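Local coordinates for acyl-coenzyme A oxidase 3 (Yarrowia lipolytica, PDB 5YS9), which oxidises acyl-CoA to trans-2-enoyl-CoA with FAD as cofactor, passing the electrons to oxygen to form hydrogen peroxide in peroxisomal fatty acid beta-oxidation, at residues F160-L165 with A212-L217; N18-P23 with V655-F660; I38-E43 with S573-V578. All coordinates share one frame; numbering follows the deposited sequence.

Along the chain the segments come in the order 18-23, 38-43, 160-165, 212-217, 573-578, 655-660, so interaction 2 encloses interaction 3, which in turn encloses interaction 1. Interactions 2 and 3 each bring an N-terminal segment against the C-terminal helical part of the chain; their centres lie about 32 Å apart. Interaction 1 belongs to the beta-sheet of the middle domain, its centre about 53 Å from that of interaction 2 and about 47 Å from that of interaction 3, across the chain's centre from both. Interaction 1 binds a flavin directly, interaction 2 borders a second flavin site at the subunit interface, and interaction 3 ties an N-terminal helix to the connection between two C-terminal helices.

Interaction 1: F160-L165 with A212-L217; sequences FAMTEL and ACFARL. With FAD (flavin-adenine dinucleotide), chain C.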
loop_
_atom_site.group_PDB
_atom_site.type_symbol
_atom_site.label_atom_id
_atom_site.label_comp_id
_atom_site.label_asym_id
_atom_site.label_seq_id
_atom_site.Cartn_x
_atom_site.Cartn_y
_atom_site.Cartn_z
ATOM N N PHE A 160 8.458 -18.506 19.693
ATOM C CA PHE A 160 9.286 -17.456 20.227
ATOM C C PHE A 160 8.373 -16.416 20.832
ATOM O O PHE A 160 7.682 -15.714 20.117
ATOM C CB PHE A 160 10.050 -16.888 19.033
ATOM C CG PHE A 160 11.125 -15.912 19.371
ATOM C CD1 PHE A 160 12.396 -16.343 19.645
ATOM C CD2 PHE A 160 10.878 -14.560 19.337
ATOM C CE1 PHE A 160 13.397 -15.447 19.923
ATOM C CE2 PHE A 160 11.868 -13.657 19.618
ATOM C CZ PHE A 160 13.130 -14.103 19.909
ATOM N N ALA A 161 8.397 -16.281 22.147
ATOM C CA ALA A 161 7.431 -15.423 22.791
ATOM C C ALA A 161 8.095 -14.256 23.471
ATOM O O ALA A 161 8.486 -14.327 24.614
ATOM C CB ALA A 161 6.611 -16.224 23.780
ATOM N N MET A 162 8.176 -13.159 22.749
ATOM C CA MET A 162 8.781 -11.967 23.263
ATOM C C MET A 162 7.748 -10.872 23.311
ATOM O O MET A 162 7.503 -10.279 24.340
ATOM C CB MET A 162 9.928 -11.582 22.355
ATOM C CG MET A 162 10.574 -10.259 22.641
ATOM S SD MET A 162 11.663 -9.882 21.280
ATOM C CE MET A 162 13.169 -10.593 21.881
ATOM N N THR A 163 7.093 -10.656 22.192
ATOM C CA THR A 163 6.145 -9.575 22.081
ATOM C C THR A 163 4.963 -9.738 23.016
ATOM O O THR A 163 4.449 -10.823 23.210
ATOM C CB THR A 163 5.676 -9.410 20.638
ATOM O OG1 THR A 163 6.796 -9.077 19.833
ATOM C CG2 THR A 163 4.687 -8.315 20.535
ATOM N N GLU A 164 4.552 -8.624 23.599
ATOM C CA GLU A 164 3.412 -8.596 24.488
ATOM C C GLU A 164 2.444 -7.615 23.917
ATOM O O GLU A 164 2.778 -6.782 23.093
ATOM C CB GLU A 164 3.809 -8.174 25.921
ATOM C CG GLU A 164 4.392 -9.321 26.721
ATOM C CD GLU A 164 5.084 -8.921 28.031
ATOM O OE1 GLU A 164 4.984 -7.716 28.435
ATOM O OE2 GLU A 164 5.765 -9.829 28.629
ATOM N N LEU A 165 1.230 -7.700 24.385
ATOM C CA LEU A 165 0.201 -6.824 23.909
ATOM C C LEU A 165 0.610 -5.373 24.130
ATOM O O LEU A 165 0.347 -4.519 23.288
ATOM C CB LEU A 165 -1.118 -7.203 24.624
ATOM C CG LEU A 165 -2.432 -6.573 24.212
ATOM C CD1 LEU A 165 -2.829 -6.913 22.787
ATOM C CD2 LEU A 165 -3.493 -7.035 25.178
ATOM N N ALA A 212 10.097 -20.134 23.847
ATOM C CA ALA A 212 11.216 -19.413 24.412
ATOM C C ALA A 212 10.574 -18.139 24.968
ATOM O O ALA A 212 10.242 -17.244 24.212
ATOM C CB ALA A 212 12.219 -19.100 23.333
ATOM N N CYS A 213 10.335 -18.106 26.277
ATOM C CA CYS A 213 9.598 -17.009 26.905
ATOM C C CYS A 213 10.562 -15.929 27.415
ATOM O O CYS A 213 11.470 -16.208 28.207
ATOM C CB CYS A 213 8.743 -17.546 28.050
ATOM S SG CYS A 213 7.752 -16.290 28.921
ATOM N N PHE A 214 10.354 -14.711 26.955
ATOM C CA PHE A 214 11.103 -13.550 27.407
ATOM C C PHE A 214 10.407 -12.969 28.655
ATOM O O PHE A 214 9.246 -12.576 28.576
ATOM C CB PHE A 214 11.227 -12.502 26.279
ATOM C CG PHE A 214 12.180 -12.911 25.194
ATOM C CD1 PHE A 214 11.842 -13.922 24.284
ATOM C CD2 PHE A 214 13.431 -12.300 25.062
ATOM C CE1 PHE A 214 12.734 -14.329 23.291
ATOM C CE2 PHE A 214 14.335 -12.704 24.051
ATOM C CZ PHE A 214 13.983 -13.721 23.173
ATOM N N ALA A 215 11.113 -12.955 29.784
ATOM C CA ALA A 215 10.594 -12.446 31.054
ATOM C C ALA A 215 11.642 -11.704 31.883
ATOM O O ALA A 215 12.826 -11.954 31.759
ATOM C CB ALA A 215 10.000 -13.576 31.867
ATOM N N ARG A 216 11.188 -10.794 32.735
ATOM C CA ARG A 216 12.078 -10.108 33.647
ATOM C C ARG A 216 12.568 -11.080 34.691
ATOM O O ARG A 216 11.781 -11.755 35.314
ATOM C CB ARG A 216 11.352 -8.983 34.364
ATOM C CG ARG A 216 10.353 -8.215 33.536
ATOM C CD ARG A 216 10.232 -6.802 34.067
ATOM N NE ARG A 216 11.527 -6.155 34.091
ATOM C CZ ARG A 216 11.969 -5.335 33.155
ATOM N NH1 ARG A 216 13.162 -4.811 33.259
ATOM N NH2 ARG A 216 11.218 -5.048 32.117
ATOM N N LEU A 217 13.870 -11.141 34.891
ATOM C CA LEU A 217 14.398 -12.065 35.860
ATOM C C LEU A 217 14.421 -11.402 37.219
ATOM O O LEU A 217 15.032 -10.371 37.407
ATOM C CB LEU A 217 15.794 -12.517 35.457
ATOM C CG LEU A 217 16.601 -13.352 36.448
ATOM C CD1 LEU A 217 16.055 -14.753 36.574
ATOM C CD2 LEU A 217 18.049 -13.386 36.017
HETATM P PA FAD C . 5.316 -0.540 19.038
HETATM O O1A FAD C . 4.479 -0.202 20.210
HETATM O O2A FAD C . 6.765 -0.798 19.199
HETATM O O5B FAD C . 5.189 0.689 18.053
HETATM C C5B FAD C . 3.916 1.080 17.566
HETATM C C4B FAD C . 4.021 2.333 16.720
HETATM O O4B FAD C . 4.560 3.392 17.504
HETATM C C3B FAD C . 4.963 2.120 15.566
HETATM O O3B FAD C . 4.458 2.772 14.419
HETATM C C2B FAD C . 6.218 2.835 15.962
HETATM O O2B FAD C . 6.785 3.444 14.818
HETATM C C1B FAD C . 5.766 3.880 16.949
HETATM N N9A FAD C . 6.842 4.034 17.947
HETATM C C8A FAD C . 7.215 3.149 18.878
HETATM N N7A FAD C . 8.252 3.619 19.590
HETATM C C5A FAD C . 8.558 4.822 19.111
HETATM C C6A FAD C . 9.551 5.865 19.408
HETATM N N6A FAD C . 10.450 5.710 20.393
HETATM N N1A FAD C . 9.527 6.976 18.658
HETATM C C2A FAD C . 8.639 7.145 17.673
HETATM N N3A FAD C . 7.717 6.244 17.351
HETATM C C4A FAD C . 7.629 5.090 18.023
HETATM N N1 FAD C . 6.794 -11.223 17.976
HETATM C C2 FAD C . 7.373 -12.306 18.513
HETATM O O2 FAD C . 8.056 -12.181 19.526
HETATM N N3 FAD C . 7.255 -13.522 18.003
HETATM C C4 FAD C . 6.548 -13.752 16.919
HETATM O O4 FAD C . 6.453 -14.889 16.478
HETATM C C4X FAD C . 5.877 -12.628 16.267
HETATM N N5 FAD C . 5.146 -12.804 15.174
HETATM C C5X FAD C . 4.535 -11.761 14.608
HETATM C C6 FAD C . 3.782 -11.993 13.485
HETATM C C7 FAD C . 3.133 -10.960 12.870
HETATM C C7M FAD C . 2.330 -11.252 11.638
HETATM C C8 FAD C . 3.250 -9.593 13.420
HETATM C C8M FAD C . 2.556 -8.443 12.758
HETATM C C9 FAD C . 4.014 -9.353 14.543
HETATM C C9A FAD C . 4.662 -10.394 15.164
HETATM N N10 FAD C . 5.443 -10.182 16.306
HETATM C C10 FAD C . 6.044 -11.305 16.879
HETATM C "C1'" FAD C . 5.578 -8.861 16.918
HETATM C "C2'" FAD C . 6.478 -7.870 16.202
HETATM O "O2'" FAD C . 7.821 -8.280 16.397
HETATM C "C3'" FAD C . 6.242 -6.486 16.804
HETATM O "O3'" FAD C . 4.922 -6.118 16.449
HETATM C "C4'" FAD C . 7.158 -5.340 16.374
HETATM O "O4'" FAD C . 8.537 -5.658 16.505
HETATM C "C5'" FAD C . 6.949 -4.135 17.260
HETATM O "O5'" FAD C . 5.645 -3.630 17.079
HETATM P P FAD C . 4.723 -3.228 18.300
HETATM O O1P FAD C . 3.396 -3.826 18.044
HETATM O O2P FAD C . 5.453 -3.517 19.558
HETATM O O3P FAD C . 4.600 -1.657 18.139
#
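F160 and A161 run parallel to A212 and C213 as neighbouring strands, the CA atoms of F160 and A212 lying 5.0 Å apart. A161 is bonded through both its backbone groups: its N donates to A212 O (2.9 Å), and its O accepts a nearly straight bond from F214 N (3.0 Å, 170° at the hydrogen). Its small methyl suits a buried place in the sheet. At M162 the first chain leaves the strand, whereas 212-217 continues as one.

The F214 ring fills the angle between F160 and M162. F160 CZ meets its CE1-CZ side, the two ring planes inclined at 58° with centroids 4.9 Å apart. Over one face of F214 comes the methyl of M162, whose CE stands 3.6 Å from the ring centroid in a CH-pi contact; a bend at chi3 (-91°) brings CE down while SD stays higher above the same face, a Met-aromatic pair.

This is the sheet of the acyl-CoA dehydrogenase middle domain, and its strand end holds the flavin pyrimidine. F160 O accepts from FAD N3 (3.1 Å), T163 N donates to FAD O2 (3.2 Å), and the T163 hydroxyl donates through OG1 to FAD N1 (2.8 Å). The hydroxyl is what threonine adds to the backbone donor. On neighbouring strand 198-201, K198 bonds to the carbonyls of M162 and F214 and forms a salt bridge with E164, which T176 also engages.

Interaction 2: N18-P23 with V655-F660; sequences NTFTEP and VYKHYF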
loop_
_atom_site.group_PDB
_atom_site.type_symbol
_atom_site.label_atom_id
_atom_site.label_comp_id
_atom_site.label_asym_id
_atom_site.label_seq_id
_atom_site.Cartn_x
_atom_site.Cartn_y
_atom_site.Cartn_z
ATOM N N ASN A 18 -4.386 -9.711 -33.667
ATOM C CA ASN A 18 -5.441 -8.981 -33.005
ATOM C C ASN A 18 -5.057 -8.753 -31.554
ATOM O O ASN A 18 -3.965 -9.082 -31.154
ATOM C CB ASN A 18 -6.793 -9.680 -33.159
ATOM C CG ASN A 18 -6.852 -11.013 -32.465
ATOM O OD1 ASN A 18 -6.444 -11.155 -31.331
ATOM N ND2 ASN A 18 -7.388 -11.994 -33.144
ATOM N N THR A 19 -5.941 -8.162 -30.775
ATOM C CA THR A 19 -5.620 -7.843 -29.409
ATOM C C THR A 19 -5.272 -9.103 -28.643
ATOM O O THR A 19 -4.343 -9.115 -27.865
ATOM C CB THR A 19 -6.820 -7.168 -28.743
ATOM O OG1 THR A 19 -7.021 -5.893 -29.339
ATOM C CG2 THR A 19 -6.596 -6.980 -27.274
ATOM N N PHE A 20 -6.034 -10.155 -28.863
ATOM C CA PHE A 20 -5.781 -11.440 -28.246
ATOM C C PHE A 20 -4.494 -12.149 -28.664
ATOM O O PHE A 20 -3.832 -12.748 -27.841
ATOM C CB PHE A 20 -6.982 -12.353 -28.469
ATOM C CG PHE A 20 -6.997 -13.548 -27.589
ATOM C CD1 PHE A 20 -7.216 -13.416 -26.242
ATOM C CD2 PHE A 20 -6.782 -14.804 -28.103
ATOM C CE1 PHE A 20 -7.231 -14.509 -25.425
ATOM C CE2 PHE A 20 -6.793 -15.904 -27.287
ATOM C CZ PHE A 20 -7.016 -15.756 -25.946
ATOM N N THR A 21 -4.169 -12.118 -29.949
ATOM C CA THR A 21 -3.042 -12.887 -30.459
ATOM C C THR A 21 -1.688 -12.185 -30.556
ATOM O O THR A 21 -0.675 -12.833 -30.699
ATOM C CB THR A 21 -3.371 -13.533 -31.814
ATOM O OG1 THR A 21 -3.510 -12.523 -32.808
ATOM C CG2 THR A 21 -4.642 -14.292 -31.730
ATOM N N GLU A 22 -1.672 -10.866 -30.485
ATOM C CA GLU A 22 -0.417 -10.143 -30.602
ATOM C C GLU A 22 0.616 -10.333 -29.496
ATOM O O GLU A 22 1.793 -10.375 -29.769
ATOM C CB GLU A 22 -0.634 -8.661 -30.868
ATOM C CG GLU A 22 0.472 -8.074 -31.707
ATOM C CD GLU A 22 0.993 -6.770 -31.181
ATOM O OE1 GLU A 22 0.213 -5.993 -30.635
ATOM O OE2 GLU A 22 2.187 -6.521 -31.328
ATOM N N PRO A 23 0.184 -10.404 -28.248
ATOM C CA PRO A 23 1.160 -10.402 -27.122
ATOM C C PRO A 23 2.415 -11.323 -27.196
ATOM O O PRO A 23 3.538 -10.820 -27.040
ATOM C CB PRO A 23 0.298 -10.745 -25.910
ATOM C CG PRO A 23 -1.054 -10.182 -26.272
ATOM C CD PRO A 23 -1.206 -10.463 -27.753
ATOM N N VAL A 655 -0.491 -12.962 -22.578
ATOM C CA VAL A 655 -1.073 -12.402 -21.381
ATOM C C VAL A 655 -2.580 -12.673 -21.229
ATOM O O VAL A 655 -3.019 -13.166 -20.215
ATOM C CB VAL A 655 -0.753 -10.882 -21.400
ATOM C CG1 VAL A 655 -1.750 -10.013 -20.657
ATOM C CG2 VAL A 655 0.649 -10.623 -20.918
ATOM N N TYR A 656 -3.335 -12.431 -22.279
ATOM C CA TYR A 656 -4.775 -12.646 -22.311
ATOM C C TYR A 656 -5.190 -14.106 -22.368
ATOM O O TYR A 656 -6.143 -14.499 -21.727
ATOM C CB TYR A 656 -5.372 -11.871 -23.477
ATOM C CG TYR A 656 -5.016 -10.413 -23.397
ATOM C CD1 TYR A 656 -5.291 -9.666 -22.238
ATOM C CD2 TYR A 656 -4.396 -9.769 -24.462
ATOM C CE1 TYR A 656 -4.971 -8.317 -22.161
ATOM C CE2 TYR A 656 -4.063 -8.416 -24.396
ATOM C CZ TYR A 656 -4.339 -7.692 -23.254
ATOM O OH TYR A 656 -3.999 -6.371 -23.210
ATOM N N LYS A 657 -4.458 -14.923 -23.093
ATOM C CA LYS A 657 -4.776 -16.341 -23.170
ATOM C C LYS A 657 -4.616 -17.013 -21.795
ATOM O O LYS A 657 -5.489 -17.741 -21.373
ATOM C CB LYS A 657 -3.894 -17.001 -24.203
ATOM C CG LYS A 657 -4.252 -18.435 -24.527
ATOM C CD LYS A 657 -3.483 -18.905 -25.751
ATOM C CE LYS A 657 -4.349 -19.768 -26.653
ATOM N NZ LYS A 657 -3.510 -20.313 -27.750
ATOM N N HIS A 658 -3.516 -16.774 -21.093
ATOM C CA HIS A 658 -3.307 -17.438 -19.800
ATOM C C HIS A 658 -4.270 -16.938 -18.691
ATOM O O HIS A 658 -4.816 -17.731 -17.958
ATOM C CB HIS A 658 -1.872 -17.269 -19.320
ATOM C CG HIS A 658 -0.866 -17.891 -20.229
ATOM N ND1 HIS A 658 -0.841 -19.245 -20.495
ATOM C CD2 HIS A 658 0.157 -17.339 -20.934
ATOM C CE1 HIS A 658 0.130 -19.491 -21.364
ATOM N NE2 HIS A 658 0.758 -18.355 -21.630
ATOM N N TYR A 659 -4.431 -15.621 -18.607
ATOM C CA TYR A 659 -5.384 -14.928 -17.744
ATOM C C TYR A 659 -6.800 -15.429 -17.924
ATOM O O TYR A 659 -7.445 -15.823 -16.951
ATOM C CB TYR A 659 -5.350 -13.439 -18.113
ATOM C CG TYR A 659 -6.050 -12.456 -17.223
ATOM C CD1 TYR A 659 -6.217 -12.671 -15.875
ATOM C CD2 TYR A 659 -6.427 -11.246 -17.724
ATOM C CE1 TYR A 659 -6.817 -11.732 -15.072
ATOM C CE2 TYR A 659 -7.023 -10.289 -16.924
ATOM C CZ TYR A 659 -7.202 -10.521 -15.594
ATOM O OH TYR A 659 -7.789 -9.560 -14.776
ATOM N N PHE A 660 -7.289 -15.468 -19.160
ATOM C CA PHE A 660 -8.628 -16.061 -19.393
ATOM C C PHE A 660 -8.641 -17.564 -18.975
ATOM O O PHE A 660 -9.650 -18.042 -18.413
ATOM C CB PHE A 660 -9.080 -15.860 -20.853
ATOM C CG PHE A 660 -10.534 -16.222 -21.144
ATOM C CD1 PHE A 660 -11.573 -15.461 -20.635
ATOM C CD2 PHE A 660 -10.848 -17.270 -21.990
ATOM C CE1 PHE A 660 -12.908 -15.734 -20.936
ATOM C CE2 PHE A 660 -12.166 -17.585 -22.287
ATOM C CZ PHE A 660 -13.204 -16.801 -21.766
#
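Y656, near the start of helix 655-666, meets three residues of the turn 18-23: T19, F20 and P23. Its CB lies 3.7 Å from F20 CD1, the two side chains running antiparallel as they pass. Beyond CB the ring stands beside the turn because CG lies anti to the carbonyl carbon (chi1 -56°). P23 CG, 3.8 Å from CD2, comes in obliquely; T19 O lies at the ring edge near its plane, 3.5 Å from CD2 and about as far from CE2. A carbonyl oxygen is a suitable neighbour for the faintly positive rim of an aromatic ring. CE2 also touches the methyl of T19, CG2, at 4.1 Å. At the tip, OH is hydrogen-bonded to R331, so a tyrosine gives both an apolar flank for the turn and a polar end.

F20 carries the packing on along the helix surface: chi1 of -165°, which puts CG opposite the backbone N, carries the ring in to the helix, where CZ reaches K657 CA at 3.6 Å. The lysine contributes its CB and CG here, while its amino group turns from the contact. The turn is held in shape by N18, whose OD1 accepts from T21 N (2.8 Å), the donor lying above the amide plane, while N18 N donates to T21 OG1.

T19 OG1 bonds to E175 of the second subunit and F660 meets W263 of that subunit edge-to-face. With the side chain of Y656 about 7 Å from a bound FAD and its partner R331 lining the flavin pocket, the Asx motif and helix start form part of the subunit interface beside an FAD site of the acyl-CoA oxidase dimer.

Interaction 3: I38-E43 with S573-V578; sequences IKDMTE and SAKADV
K575 and E43 form the strongest link, a salt bridge in which K575 NZ donates to E43 OE2 over 3.1 Å, on the syn lone pair of that oxygen. It is the centre of a salt-bridge network joining helix 38-46 to the connection between helices 547-573 and 579-596. The lysine, extended beyond CG, with a long apolar stem and a charge at its end, can reach from its exposed position on the loop to the helix, where NZ also makes a long salt bridge of 3.6 Å to D40 OD1. E43 offers its other oxygen to K39: the weak bond from K39 NZ to E43 OE1, one helical turn back, is 3.2 Å.

D40 is buried, and its second oxygen faces a like group. D40 OD2 lies 3.0 Å from both D577 OD1 and D577 OD2, with the carboxylate planes only 17° apart. Such closeness might raise the pKa of one acid, and K575 may offset part of the negative charge.

Beside the charged groups the contact turns apolar. V578, short and branched, fits between D40 and the flexible M41, whose bent chain brings CE to 4.1 Å from V578 CB. F36 touches both M41 and V578. V578 CG1 rests against the helix backbone itself, 3.7 Å from M41 N.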
loop_
_atom_site.group_PDB
_atom_site.type_symbol
_atom_site.label_atom_id
_atom_site.label_comp_id
_atom_site.label_asym_id
_atom_site.label_seq_id
_atom_site.Cartn_x
_atom_site.Cartn_y
_atom_site.Cartn_z
ATOM N N ILE A 38 22.048 -13.545 -21.227
ATOM C CA ILE A 38 21.266 -13.361 -20.005
ATOM C C ILE A 38 21.971 -14.054 -18.835
ATOM O O ILE A 38 22.076 -13.479 -17.758
ATOM C CB ILE A 38 19.793 -13.821 -20.199
ATOM C CG1 ILE A 38 19.080 -12.899 -21.217
ATOM C CG2 ILE A 38 19.019 -13.827 -18.887
ATOM C CD1 ILE A 38 18.980 -13.458 -22.614
ATOM N N LYS A 39 22.489 -15.250 -19.077
ATOM C CA LYS A 39 23.271 -16.011 -18.091
ATOM C C LYS A 39 24.285 -15.130 -17.334
ATOM O O LYS A 39 24.416 -15.236 -16.103
ATOM C CB LYS A 39 23.919 -17.236 -18.781
ATOM C CG LYS A 39 25.239 -17.770 -18.225
ATOM C CD LYS A 39 26.281 -18.003 -19.326
ATOM C CE LYS A 39 27.703 -18.176 -18.775
ATOM N NZ LYS A 39 27.937 -19.481 -18.081
ATOM N N ASP A 40 24.972 -14.238 -18.030
ATOM C CA ASP A 40 25.961 -13.394 -17.335
ATOM C C ASP A 40 25.334 -12.327 -16.436
ATOM O O ASP A 40 25.946 -11.907 -15.449
ATOM C CB ASP A 40 26.922 -12.745 -18.317
ATOM C CG ASP A 40 27.806 -13.748 -19.033
ATOM O OD1 ASP A 40 28.037 -14.875 -18.528
ATOM O OD2 ASP A 40 28.293 -13.376 -20.123
ATOM N N MET A 41 24.128 -11.873 -16.773
ATOM C CA MET A 41 23.404 -10.962 -15.902
ATOM C C MET A 41 22.901 -11.698 -14.632
ATOM O O MET A 41 22.966 -11.162 -13.535
ATOM C CB MET A 41 22.254 -10.318 -16.688
ATOM C CG MET A 41 21.630 -9.107 -16.028
ATOM S SD MET A 41 22.868 -7.843 -15.766
ATOM C CE MET A 41 22.551 -6.748 -17.144
ATOM N N THR A 42 22.468 -12.943 -14.788
ATOM C CA THR A 42 22.077 -13.782 -13.685
ATOM C C THR A 42 23.259 -14.077 -12.760
ATOM O O THR A 42 23.083 -14.077 -11.526
ATOM C CB THR A 42 21.446 -15.098 -14.173
ATOM O OG1 THR A 42 20.487 -14.807 -15.195
ATOM C CG2 THR A 42 20.765 -15.789 -13.062
ATOM N N GLU A 43 24.447 -14.306 -13.335
ATOM C CA GLU A 43 25.710 -14.443 -12.522
ATOM C C GLU A 43 26.080 -13.190 -11.713
ATOM O O GLU A 43 26.478 -13.288 -10.541
ATOM C CB GLU A 43 26.910 -14.874 -13.384
ATOM C CG GLU A 43 27.012 -16.387 -13.570
ATOM C CD GLU A 43 27.951 -16.788 -14.683
ATOM O OE1 GLU A 43 27.675 -17.835 -15.325
ATOM O OE2 GLU A 43 28.936 -16.039 -14.914
ATOM N N SER A 573 32.697 -6.982 -9.712
ATOM C CA SER A 573 32.283 -8.343 -10.134
ATOM C C SER A 573 31.588 -8.514 -11.492
ATOM O O SER A 573 31.324 -9.632 -11.896
ATOM C CB SER A 573 31.366 -8.940 -9.067
ATOM O OG SER A 573 30.142 -8.235 -9.049
ATOM N N ALA A 574 31.304 -7.432 -12.195
ATOM C CA ALA A 574 30.585 -7.509 -13.463
ATOM C C ALA A 574 31.490 -7.824 -14.678
ATOM O O ALA A 574 32.421 -7.056 -15.025
ATOM C CB ALA A 574 29.842 -6.199 -13.690
ATOM N N LYS A 575 31.183 -8.931 -15.354
ATOM C CA LYS A 575 31.820 -9.261 -16.633
ATOM C C LYS A 575 31.598 -8.155 -17.669
ATOM O O LYS A 575 30.610 -7.418 -17.609
ATOM C CB LYS A 575 31.290 -10.581 -17.174
ATOM C CG LYS A 575 31.810 -11.781 -16.447
ATOM C CD LYS A 575 31.151 -13.012 -16.999
ATOM C CE LYS A 575 31.769 -14.231 -16.347
ATOM N NZ LYS A 575 31.207 -15.501 -16.893
ATOM N N ALA A 576 32.510 -8.080 -18.629
ATOM C CA ALA A 576 32.571 -6.962 -19.553
ATOM C C ALA A 576 31.310 -6.843 -20.391
ATOM O O ALA A 576 30.919 -5.709 -20.680
ATOM C CB ALA A 576 33.813 -7.061 -20.466
ATOM N N ASP A 577 30.700 -7.973 -20.788
ATOM C CA ASP A 577 29.551 -7.946 -21.729
ATOM C C ASP A 577 28.230 -7.408 -21.117
ATOM O O ASP A 577 27.361 -6.878 -21.847
ATOM C CB ASP A 577 29.346 -9.271 -22.499
ATOM C CG ASP A 577 29.219 -10.490 -21.608
ATOM O OD1 ASP A 577 28.789 -10.401 -20.438
ATOM O OD2 ASP A 577 29.560 -11.578 -22.106
ATOM N N VAL A 578 28.129 -7.467 -19.790
ATOM C CA VAL A 578 26.986 -6.915 -19.089
ATOM C C VAL A 578 27.256 -5.546 -18.499
ATOM O O VAL A 578 26.305 -4.802 -18.283
ATOM C CB VAL A 578 26.447 -7.865 -17.998
ATOM C CG1 VAL A 578 25.679 -9.017 -18.635
ATOM C CG2 VAL A 578 27.544 -8.394 -17.079
#